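Local coordinates for protein fatty acid amide hydrolase (Candida albicans, PDB 6KVR) that probably hydrolyses the amides of monocarboxylic acids, such as fatty acid amides, to the carboxylate and ammonium, as a member of the amidase family, at residues T87-K92 and H151-S156; H183-S188 and K311-E316. All blocks are in the same frame, centred on the assembly; numbering follows the deposited sequence.

Contact 1: residues T87-K92 and H151-S156; sequences TELAKK and HGIPIS
Ile-153 meets Leu-89 and Ala-90 through its delta methyl, and two successive torsions put it there. A chi1 of -67° turns CG1 away from the carbonyl carbon, and a second turn in the same sense (chi2 -51°) folds CD1 out toward the helix, although the CB of Ile-153 itself does not face that way. On the helix the CB of Leu-89 points at the loop, and Ile-153 CD1 comes to 3.8 Å from it. The same methyl lies 4.0 Å from the Ala-90 backbone N and 4.4 Å from Ala-90 CB, so a single carbon rests on the helix surface between two consecutive residues. No direct hydrogen bond joins the segments. Beside the apolar touch, where the CA atoms of Ala-90 and His-151 are 6.7 Å apart, one water donates to two backbone carbonyls, 2.8 Å from His-151 O and 3.2 Å from Ala-90 O. It ties the loop to the helix without using a side chain of either. Leu-89 also packs on Val-103 and Phe-107 of helix 100-118, and Pro-154 reaches the same Phe-107, which makes that helix a third party to the contact. Thr-87 binds Asp-305 of helix 303-317, while the chain beyond Ile-153 passes into strand 155-158, where Ser-156 pairs with Ile-248 of strand 248-253; the short helix 86-94 therefore packs against the lead-in to a strand of the large mixed sheet.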
ATOM      1  N   THR A  87      27.599  -6.490  12.509  1.00 29.84           N
ATOM      2  CA  THR A  87      27.611  -7.888  12.099  1.00 37.94           C
ATOM      3  C   THR A  87      28.688  -8.673  12.843  1.00 34.57           C
ATOM      4  O   THR A  87      28.404  -9.712  13.442  1.00 35.51           O
ATOM      5  CB  THR A  87      27.800  -7.988  10.586  1.00 37.65           C
ATOM      6  OG1 THR A  87      26.793  -7.208   9.931  1.00 39.69           O
ATOM      7  CG2 THR A  87      27.659  -9.430  10.126  1.00 40.73           C
ATOM      8  N   GLU A  88      29.926  -8.175  12.848  1.00 41.01           N
ATOM      9  CA  GLU A  88      30.990  -8.919  13.522  1.00 42.12           C
ATOM     10  C   GLU A  88      30.909  -8.794  15.048  1.00 41.78           C
ATOM     11  O   GLU A  88      31.232  -9.760  15.753  1.00 41.87           O
ATOM     12  CB  GLU A  88      32.356  -8.487  12.977  1.00 45.75           C
ATOM     13  CG  GLU A  88      32.594  -6.987  12.861  1.00 49.50           C
ATOM     14  CD  GLU A  88      33.725  -6.633  11.864  1.00 60.98           C
ATOM     15  OE1 GLU A  88      33.764  -5.472  11.365  1.00 60.59           O
ATOM     16  OE2 GLU A  88      34.587  -7.505  11.603  1.00 66.18           O
ATOM     17  N   LEU A  89      30.441  -7.654  15.582  1.00 34.72           N
ATOM     18  CA  LEU A  89      30.086  -7.600  17.001  1.00 36.17           C
ATOM     19  C   LEU A  89      29.085  -8.695  17.371  1.00 41.88           C
ATOM     20  O   LEU A  89      29.199  -9.331  18.430  1.00 39.05           O
ATOM     21  CB  LEU A  89      29.503  -6.235  17.347  1.00 34.63           C
ATOM     22  CG  LEU A  89      30.403  -5.038  17.618  1.00 42.17           C
ATOM     23  CD1 LEU A  89      29.516  -3.840  17.891  1.00 38.56           C
ATOM     24  CD2 LEU A  89      31.369  -5.281  18.778  1.00 39.67           C
ATOM     25  N   ALA A  90      28.086  -8.921  16.517  1.00 41.32           N
ATOM     26  CA  ALA A  90      27.061  -9.910  16.830  1.00 41.94           C
ATOM     27  C   ALA A  90      27.655 -11.314  16.869  1.00 38.66           C
ATOM     28  O   ALA A  90      27.405 -12.078  17.813  1.00 35.07           O
ATOM     29  CB  ALA A  90      25.917  -9.829  15.812  1.00 32.71           C
ATOM     30  N   LYS A  91      28.454 -11.664  15.850  1.00 34.44           N
ATOM     31  CA  LYS A  91      29.127 -12.963  15.835  1.00 39.46           C
ATOM     32  C   LYS A  91      30.059 -13.124  17.036  1.00 42.96           C
ATOM     33  O   LYS A  91      30.108 -14.198  17.653  1.00 42.23           O
ATOM     34  CB  LYS A  91      29.914 -13.137  14.533  1.00 40.78           C
ATOM     35  CG  LYS A  91      29.090 -13.523  13.316  1.00 41.81           C
ATOM     36  CD  LYS A  91      29.610 -12.844  12.040  1.00 43.81           C
ATOM     37  CE  LYS A  91      29.268 -13.679  10.791  1.00 58.20           C
ATOM     38  NZ  LYS A  91      28.884 -12.889   9.561  1.00 56.05           N
ATOM     39  N   LYS A  92      30.809 -12.072  17.386  1.00 41.12           N
ATOM     40  CA  LYS A  92      31.736 -12.169  18.514  1.00 44.13           C
ATOM     41  C   LYS A  92      30.996 -12.418  19.826  1.00 45.86           C
ATOM     42  O   LYS A  92      31.385 -13.286  20.616  1.00 44.68           O
ATOM     43  CB  LYS A  92      32.588 -10.904  18.621  1.00 42.83           C
ATOM     44  CG  LYS A  92      33.713 -10.776  17.606  1.00 48.14           C
ATOM     45  CD  LYS A  92      34.906 -10.053  18.248  1.00 49.97           C
ATOM     46  CE  LYS A  92      35.930  -9.586  17.202  1.00 51.64           C
ATOM     47  NZ  LYS A  92      36.067 -10.545  16.053  1.00 53.40           N
ATOM     48  N   HIS A 151      21.474  -9.583  19.634  1.00 28.42           N
ATOM     49  CA  HIS A 151      21.798  -9.754  21.043  1.00 33.74           C
ATOM     50  C   HIS A 151      23.011  -8.915  21.416  1.00 33.12           C
ATOM     51  O   HIS A 151      24.109  -9.113  20.881  1.00 33.38           O
ATOM     52  CB  HIS A 151      22.053 -11.243  21.315  1.00 34.62           C
ATOM     53  CG  HIS A 151      22.423 -11.559  22.734  1.00 39.20           C
ATOM     54  ND1 HIS A 151      21.582 -12.242  23.586  1.00 39.87           N
ATOM     55  CD2 HIS A 151      23.556 -11.318  23.437  1.00 35.34           C
ATOM     56  CE1 HIS A 151      22.170 -12.389  24.760  1.00 40.00           C
ATOM     57  NE2 HIS A 151      23.369 -11.837  24.696  1.00 42.95           N
ATOM     58  N   GLY A 152      22.796  -7.950  22.305  1.00 30.64           N
ATOM     59  CA  GLY A 152      23.870  -7.124  22.813  1.00 29.94           C
ATOM     60  C   GLY A 152      24.290  -5.969  21.935  1.00 33.01           C
ATOM     61  O   GLY A 152      25.300  -5.331  22.239  1.00 37.91           O
ATOM     62  N   ILE A 153      23.559  -5.664  20.865  1.00 31.58           N
ATOM     63  CA  ILE A 153      23.960  -4.651  19.900  1.00 31.04           C
ATOM     64  C   ILE A 153      23.348  -3.298  20.353  1.00 26.35           C
ATOM     65  O   ILE A 153      22.114  -3.195  20.363  1.00 30.35           O
ATOM     66  CB  ILE A 153      23.526  -5.019  18.479  1.00 32.49           C
ATOM     67  CG1 ILE A 153      24.309  -6.242  18.009  1.00 34.38           C
ATOM     68  CG2 ILE A 153      23.807  -3.894  17.507  1.00 31.34           C
ATOM     69  CD1 ILE A 153      25.834  -6.098  18.189  1.00 36.71           C
ATOM     70  N   PRO A 154      24.156  -2.322  20.724  1.00 29.46           N
ATOM     71  CA  PRO A 154      23.603  -1.014  21.157  1.00 27.36           C
ATOM     72  C   PRO A 154      23.105  -0.188  19.981  1.00 30.44           C
ATOM     73  O   PRO A 154      23.862   0.152  19.063  1.00 26.30           O
ATOM     74  CB  PRO A 154      24.794  -0.337  21.855  1.00 25.81           C
ATOM     75  CG  PRO A 154      25.812  -1.410  22.064  1.00 31.17           C
ATOM     76  CD  PRO A 154      25.607  -2.393  20.938  1.00 30.61           C
ATOM     77  N   ILE A 155      21.825   0.176  20.031  1.00 27.26           N
ATOM     78  CA  ILE A 155      21.124   0.805  18.919  1.00 25.25           C
ATOM     79  C   ILE A 155      20.523   2.109  19.422  1.00 24.78           C
ATOM     80  O   ILE A 155      19.917   2.139  20.498  1.00 25.95           O
ATOM     81  CB  ILE A 155      20.057  -0.145  18.339  1.00 26.88           C
ATOM     82  CG1 ILE A 155      20.749  -1.296  17.596  1.00 26.21           C
ATOM     83  CG2 ILE A 155      19.065   0.589  17.427  1.00 26.79           C
ATOM     84  CD1 ILE A 155      19.823  -2.178  16.793  1.00 26.30           C
ATOM     85  N   SER A 156      20.740   3.191  18.675  1.00 22.33           N
ATOM     86  CA  SER A 156      20.164   4.484  19.009  1.00 25.17           C
ATOM     87  C   SER A 156      18.822   4.670  18.300  1.00 23.65           C
ATOM     88  O   SER A 156      18.600   4.152  17.204  1.00 25.63           O
ATOM     89  CB  SER A 156      21.118   5.617  18.629  1.00 24.60           C
ATOM     90  OG  SER A 156      21.486   5.517  17.266  1.00 27.51           O
TER
HETATM   91  O   HOH W   1      24.776 -11.473  19.525  1.00 38.36           O

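Contact 2: residues H183-S188 and K311-E316; sequences HGVTTS and KAYINE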
ATOM      1  N   HIS A 183       6.525   0.326  23.989  1.00 28.27           N
ATOM      2  CA  HIS A 183       7.294   0.632  22.796  1.00 27.40           C
ATOM      3  C   HIS A 183       6.375   0.689  21.581  1.00 29.01           C
ATOM      4  O   HIS A 183       5.335   0.031  21.532  1.00 28.85           O
ATOM      5  CB  HIS A 183       8.358  -0.440  22.570  1.00 25.86           C
ATOM      6  CG  HIS A 183       9.461  -0.433  23.585  1.00 31.31           C
ATOM      7  ND1 HIS A 183       9.760   0.667  24.359  1.00 25.78           N
ATOM      8  CD2 HIS A 183      10.338  -1.401  23.949  1.00 27.67           C
ATOM      9  CE1 HIS A 183      10.776   0.379  25.153  1.00 28.13           C
ATOM     10  NE2 HIS A 183      11.147  -0.866  24.920  1.00 27.14           N
ATOM     11  N   GLY A 184       6.773   1.478  20.589  1.00 24.91           N
ATOM     12  CA  GLY A 184       6.194   1.345  19.274  1.00 23.92           C
ATOM     13  C   GLY A 184       6.589   0.019  18.664  1.00 26.02           C
ATOM     14  O   GLY A 184       7.409  -0.725  19.212  1.00 26.51           O
ATOM     15  N   VAL A 185       6.012  -0.284  17.495  1.00 21.78           N
ATOM     16  CA  VAL A 185       6.212  -1.611  16.912  1.00 26.41           C
ATOM     17  C   VAL A 185       7.690  -1.855  16.622  1.00 26.91           C
ATOM     18  O   VAL A 185       8.241  -2.909  16.958  1.00 26.13           O
ATOM     19  CB  VAL A 185       5.355  -1.797  15.649  1.00 24.93           C
ATOM     20  CG1 VAL A 185       5.691  -3.111  14.998  1.00 20.22           C
ATOM     21  CG2 VAL A 185       3.865  -1.762  16.004  1.00 29.08           C
ATOM     22  N   THR A 186       8.358  -0.887  15.996  1.00 25.66           N
ATOM     23  CA  THR A 186       9.733  -1.128  15.584  1.00 25.07           C
ATOM     24  C   THR A 186      10.652  -1.297  16.796  1.00 26.55           C
ATOM     25  O   THR A 186      11.495  -2.201  16.826  1.00 27.97           O
ATOM     26  CB  THR A 186      10.200   0.000  14.659  1.00 24.33           C
ATOM     27  OG1 THR A 186       9.680  -0.242  13.351  1.00 31.93           O
ATOM     28  CG2 THR A 186      11.743   0.055  14.572  1.00 23.44           C
ATOM     29  N   THR A 187      10.480  -0.470  17.824  1.00 24.11           N
ATOM     30  CA  THR A 187      11.339  -0.602  18.993  1.00 28.17           C
ATOM     31  C   THR A 187      11.114  -1.934  19.707  1.00 27.03           C
ATOM     32  O   THR A 187      12.078  -2.571  20.157  1.00 26.99           O
ATOM     33  CB  THR A 187      11.118   0.574  19.943  1.00 25.85           C
ATOM     34  OG1 THR A 187      11.560   1.774  19.307  1.00 27.66           O
ATOM     35  CG2 THR A 187      11.893   0.378  21.232  1.00 25.80           C
ATOM     36  N   SER A 188       9.863  -2.383  19.832  1.00 25.85           N
ATOM     37  CA  SER A 188       9.684  -3.633  20.558  1.00 26.17           C
ATOM     38  C   SER A 188      10.147  -4.819  19.736  1.00 25.78           C
ATOM     39  O   SER A 188      10.557  -5.827  20.308  1.00 32.27           O
ATOM     40  CB  SER A 188       8.236  -3.815  21.030  1.00 27.63           C
ATOM     41  OG  SER A 188       7.358  -4.051  19.978  1.00 34.58           O
ATOM     42  N   LYS A 311      17.198  -7.709   7.352  1.00 32.36           N
ATOM     43  CA  LYS A 311      16.970  -9.151   7.350  1.00 28.49           C
ATOM     44  C   LYS A 311      16.412  -9.620   8.683  1.00 28.30           C
ATOM     45  O   LYS A 311      15.435 -10.379   8.721  1.00 28.53           O
ATOM     46  CB  LYS A 311      18.264  -9.903   7.028  1.00 32.81           C
ATOM     47  CG  LYS A 311      18.103 -11.432   6.947  1.00 32.66           C
ATOM     48  CD  LYS A 311      19.455 -12.077   6.682  1.00 45.93           C
ATOM     49  CE  LYS A 311      20.338 -12.011   7.923  1.00 52.42           C
ATOM     50  NZ  LYS A 311      21.749 -11.570   7.625  1.00 59.38           N
ATOM     51  N   ALA A 312      17.015  -9.172   9.792  1.00 27.66           N
ATOM     52  CA  ALA A 312      16.536  -9.585  11.110  1.00 26.57           C
ATOM     53  C   ALA A 312      15.140  -9.028  11.390  1.00 30.20           C
ATOM     54  O   ALA A 312      14.246  -9.758  11.844  1.00 25.16           O
ATOM     55  CB  ALA A 312      17.520  -9.138  12.192  1.00 27.72           C
ATOM     56  N   TYR A 313      14.943  -7.730  11.133  1.00 26.95           N
ATOM     57  CA  TYR A 313      13.667  -7.087  11.426  1.00 23.86           C
ATOM     58  C   TYR A 313      12.524  -7.811  10.731  1.00 24.96           C
ATOM     59  O   TYR A 313      11.534  -8.177  11.365  1.00 23.91           O
ATOM     60  CB  TYR A 313      13.708  -5.615  10.997  1.00 22.13           C
ATOM     61  CG  TYR A 313      12.460  -4.805  11.341  1.00 27.09           C
ATOM     62  CD1 TYR A 313      11.310  -4.873  10.549  1.00 24.56           C
ATOM     63  CD2 TYR A 313      12.436  -3.970  12.457  1.00 25.14           C
ATOM     64  CE1 TYR A 313      10.186  -4.132  10.852  1.00 22.85           C
ATOM     65  CE2 TYR A 313      11.316  -3.235  12.772  1.00 25.59           C
ATOM     66  CZ  TYR A 313      10.190  -3.318  11.965  1.00 25.50           C
ATOM     67  OH  TYR A 313       9.073  -2.573  12.277  1.00 25.95           O
ATOM     68  N   ILE A 314      12.658  -8.044   9.425  1.00 23.77           N
ATOM     69  CA  ILE A 314      11.552  -8.571   8.638  1.00 25.03           C
ATOM     70  C   ILE A 314      11.391 -10.073   8.855  1.00 30.94           C
ATOM     71  O   ILE A 314      10.306 -10.545   9.215  1.00 31.20           O
ATOM     72  CB  ILE A 314      11.764  -8.229   7.154  1.00 26.69           C
ATOM     73  CG1 ILE A 314      11.599  -6.725   6.924  1.00 24.49           C
ATOM     74  CG2 ILE A 314      10.844  -9.080   6.256  1.00 21.98           C
ATOM     75  CD1 ILE A 314      12.184  -6.237   5.606  1.00 26.87           C
ATOM     76  N   ASN A 315      12.464 -10.848   8.645  1.00 26.78           N
ATOM     77  CA  ASN A 315      12.327 -12.302   8.632  1.00 29.76           C
ATOM     78  C   ASN A 315      12.173 -12.878  10.036  1.00 28.86           C
ATOM     79  O   ASN A 315      11.521 -13.911  10.204  1.00 36.29           O
ATOM     80  CB  ASN A 315      13.516 -12.943   7.901  1.00 27.14           C
ATOM     81  CG  ASN A 315      13.468 -12.717   6.398  1.00 30.15           C
ATOM     82  OD1 ASN A 315      12.448 -12.279   5.847  1.00 31.96           O
ATOM     83  ND2 ASN A 315      14.572 -13.024   5.718  1.00 29.47           N
ATOM     84  N   GLU A 316      12.717 -12.217  11.051  1.00 28.90           N
ATOM     85  CA  GLU A 316      12.575 -12.670  12.429  1.00 31.18           C
ATOM     86  C   GLU A 316      11.627 -11.826  13.271  1.00 35.15           C
ATOM     87  O   GLU A 316      10.968 -12.364  14.162  1.00 35.00           O
ATOM     88  CB  GLU A 316      13.944 -12.697  13.113  1.00 33.62           C
ATOM     89  CG  GLU A 316      14.961 -13.535  12.360  1.00 41.79           C
ATOM     90  CD  GLU A 316      15.808 -14.396  13.282  1.00 56.03           C
ATOM     91  OE1 GLU A 316      15.221 -15.091  14.151  1.00 63.44           O
ATOM     92  OE2 GLU A 316      17.053 -14.376  13.137  1.00 59.86           O
TER
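The Tyr-313 ring presents its edge to Thr-186, whose CA lies in the ring plane and whose OG1 sits near it, and the two side chains cross at about a right angle. The Trp-309 ring, one turn earlier in helix 303-317, meets this ring with the planes inclined by about 20°. CG of Tyr-313 is anti to the backbone N (chi1 -176°), which carries the ring away from its own helix to helix 185-192. Its hydroxyl donates to Thr-186 OG1 over 2.6 Å, while Thr-186 CG2 packs 3.8 Å from Tyr-313 CE2. Val-185 CG1 adds a looser touch, 4.4 Å from Tyr-313 OH. Both hydroxyls are buried and both have a second partner in one loop residue: the backbone N of Ser-278 bonds to Tyr-313 OH, and its carbonyl O to Thr-186 OG1. The donor-acceptor pattern thus forms a closed circuit, from Ser-278 N through the phenol and the threonine hydroxyl back to Ser-278 O. Such a circuit satisfies each buried oxygen as donor and acceptor, probably strengthens its bonds cooperatively, and joins two helices and a loop.

Contact 1 closes before contact 2 opens along the chain; their centres are 15 Å apart and their nearest atoms about 7 Å, without touching. Two elements relate them. Helix 303-317 carries Tyr-313 of contact 2 and, nearer its start, receives Thr-87 of contact 1 on Asp-304 and Leu-308. Strand 155-158, which the 151-156 segment enters, is followed in the chain by helix 185-192. That strand ends on Lys-158, a predicted charge-relay residue, whose side chain is about 9 Å from that of Thr-186. Contact 2 therefore lies near the probable catalytic centre without reaching it, whereas contact 1 lies farther out.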